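Local coordinates for ATP-binding protein (Mycobacterium tuberculosis, PDB 5UKV) that is the dimerization and phosphoacceptor domain of PhoR, a sensor histidine kinase that probably transfers a phosphoryl group from ATP to a histidine, at residues A[26-31]-A[59-64]. The protein carries 1 engineered substitution. Sequence-based numbering, arbitrary orientation.
Sequences RTPLTT and SRMGLL
Met61, built as selenomethionine, reaches across from helix 47-71 and lies against Pro28 and Leu29 of helix 2-40. The two helices form the antiparallel hairpin of a DHp (HisKA) domain, and two such hairpins make the dimer's four-helix bundle. Here the short segments run at 156° to each other, with their axes 9.5 Å apart at closest approach. Between the two segments the nearest CA atoms are those of Pro28 and Met61, 6.8 Å apart.

The CB of Met61 points toward helix 2-40. The CG of Met61 is anti to the carbonyl carbon (chi1 -80°) and meets the proline ring: Met61 CG is 3.5 Å from Pro28 CG. The same carbon is 3.9 Å from Pro28 CB, so the ring is touched along its CB-CG side. The selenium comes next. Met61 SE sits 4.0 Å from Leu29 CG and equally close to the backbone N of that leucine. A bend at chi3 (80°) carries the methyl group alongside Leu29. Leu25 and Ile32 of helix 2-40 also touch Met61, and Leu29 of the second subunit packs on it, so this side chain belongs to both the hairpin and the dimer interface.

Pro28 ends the H-E-L-R-T-P sequence of the H-box, which begins with His23, probably the phosphoacceptor. The N of Pro28 has no hydrogen to give to the turn before, and helix 2-40 is kinked there. Arg60 and Leu64 touch the proline more loosely, from the same helix as Met61. The aliphatic part of Arg60 passes Pro28, with Arg60 CD 4.2 Å from Pro28 CB, while Arg60 NE forms a salt bridge with Glu57. At the tip of the selenomethionine side chain, Met61 CE rests 3.9 Å from Leu29 CG.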
loop_
_atom_site.group_PDB
_atom_site.type_symbol
_atom_site.label_atom_id
_atom_site.label_comp_id
_atom_site.label_asym_id
_atom_site.label_seq_id
_atom_site.Cartn_x
_atom_site.Cartn_y
_atom_site.Cartn_z
ATOM N N ARG A 26 5.173 2.598 -1.822
ATOM C CA ARG A 26 5.542 3.763 -1.094
ATOM C C ARG A 26 5.629 5.025 -1.893
ATOM O O ARG A 26 5.316 6.052 -1.411
ATOM C CB ARG A 26 6.861 3.541 -0.418
ATOM C CG ARG A 26 6.784 3.974 0.992
ATOM C CD ARG A 26 8.120 4.406 1.472
ATOM N NE ARG A 26 8.590 3.555 2.517
ATOM C CZ ARG A 26 9.570 3.926 3.319
ATOM N NH1 ARG A 26 10.009 3.132 4.281
ATOM N NH2 ARG A 26 10.128 5.105 3.138
ATOM N N THR A 27 6.090 4.917 -3.114
ATOM C CA THR A 27 6.257 6.041 -3.924
ATOM C C THR A 27 4.940 6.770 -4.277
ATOM O O THR A 27 4.821 7.916 -3.975
ATOM C CB THR A 27 7.038 5.640 -5.160
ATOM O OG1 THR A 27 8.245 4.991 -4.732
ATOM C CG2 THR A 27 7.321 6.819 -6.031
ATOM N N PRO A 28 3.996 6.136 -4.957
ATOM C CA PRO A 28 2.706 6.838 -5.073
ATOM C C PRO A 28 2.044 7.303 -3.714
ATOM O O PRO A 28 1.433 8.387 -3.633
ATOM C CB PRO A 28 1.868 5.852 -5.867
ATOM C CG PRO A 28 2.443 4.520 -5.591
ATOM C CD PRO A 28 3.888 4.753 -5.417
ATOM N N LEU A 29 2.193 6.566 -2.632
ATOM C CA LEU A 29 1.682 7.024 -1.372
ATOM C C LEU A 29 2.209 8.342 -0.858
ATOM O O LEU A 29 1.493 9.103 -0.154
ATOM C CB LEU A 29 2.034 6.047 -0.204
ATOM C CG LEU A 29 0.987 5.352 0.513
ATOM C CD1 LEU A 29 1.483 4.343 1.582
ATOM C CD2 LEU A 29 -0.127 6.318 0.951
ATOM N N THR A 30 3.529 8.505 -0.955
ATOM C CA THR A 30 4.204 9.770 -0.539
ATOM C C THR A 30 3.716 10.948 -1.355
ATOM O O THR A 30 3.496 11.991 -0.795
ATOM C CB THR A 30 5.761 9.595 -0.605
ATOM O OG1 THR A 30 6.141 8.651 0.405
ATOM C CG2 THR A 30 6.425 10.895 -0.159
ATOM N N THR A 31 3.458 10.792 -2.649
ATOM C CA THR A 31 2.663 11.740 -3.397
ATOM C C THR A 31 1.246 12.146 -2.854
ATOM O O THR A 31 0.964 13.310 -2.712
ATOM C CB THR A 31 2.561 11.349 -4.844
ATOM O OG1 THR A 31 3.895 11.356 -5.405
ATOM C CG2 THR A 31 1.809 12.366 -5.664
ATOM N N SER A 59 -5.209 5.117 -8.132
ATOM C CA SER A 59 -5.506 4.110 -9.135
ATOM C C SER A 59 -4.252 3.318 -9.482
ATOM O O SER A 59 -4.301 2.130 -9.561
ATOM C CB SER A 59 -6.230 4.664 -10.357
ATOM O OG SER A 59 -5.384 5.436 -11.092
ATOM N N ARG A 60 -3.126 3.992 -9.634
ATOM C CA ARG A 60 -1.876 3.301 -9.832
ATOM C C ARG A 60 -1.629 2.299 -8.666
ATOM O O ARG A 60 -1.171 1.203 -8.898
ATOM C CB ARG A 60 -0.651 4.286 -9.920
ATOM C CG ARG A 60 0.739 3.699 -10.150
ATOM C CD ARG A 60 1.906 4.709 -9.916
ATOM N NE ARG A 60 1.675 5.956 -10.669
ATOM C CZ ARG A 60 1.780 6.062 -11.980
ATOM N NH1 ARG A 60 2.151 5.032 -12.693
ATOM N NH2 ARG A 60 1.567 7.221 -12.593
HETATM N N MSE A 61 -1.776 2.700 -7.418
HETATM C CA MSE A 61 -1.577 1.755 -6.364
HETATM C C MSE A 61 -2.576 0.674 -6.344
HETATM O O MSE A 61 -2.322 -0.452 -5.915
HETATM C CB MSE A 61 -1.806 2.438 -4.948
HETATM C CG MSE A 61 -0.629 3.200 -4.555
HETATM SE SE MSE A 61 -0.977 4.129 -2.784
HETATM C CE MSE A 61 -0.638 2.568 -1.755
ATOM N N GLY A 62 -3.771 0.985 -6.846
ATOM C CA GLY A 62 -4.758 -0.024 -6.908
ATOM C C GLY A 62 -4.378 -1.187 -7.771
ATOM O O GLY A 62 -4.629 -2.373 -7.466
ATOM N N LEU A 63 -3.803 -0.866 -8.893
ATOM C CA LEU A 63 -3.292 -1.868 -9.748
ATOM C C LEU A 63 -2.138 -2.604 -9.196
ATOM O O LEU A 63 -2.035 -3.789 -9.401
ATOM C CB LEU A 63 -2.880 -1.226 -11.039
ATOM C CG LEU A 63 -3.988 -0.490 -11.818
ATOM C CD1 LEU A 63 -3.271 0.208 -12.970
ATOM C CD2 LEU A 63 -4.975 -1.503 -12.299
ATOM N N LEU A 64 -1.211 -1.934 -8.520
ATOM C CA LEU A 64 -0.087 -2.625 -7.899
ATOM C C LEU A 64 -0.678 -3.618 -6.881
ATOM O O LEU A 64 -0.179 -4.747 -6.645
ATOM C CB LEU A 64 0.866 -1.608 -7.189
ATOM C CG LEU A 64 1.643 -0.748 -8.222
ATOM C CD1 LEU A 64 2.212 0.565 -7.647
ATOM C CD2 LEU A 64 2.702 -1.551 -9.039
#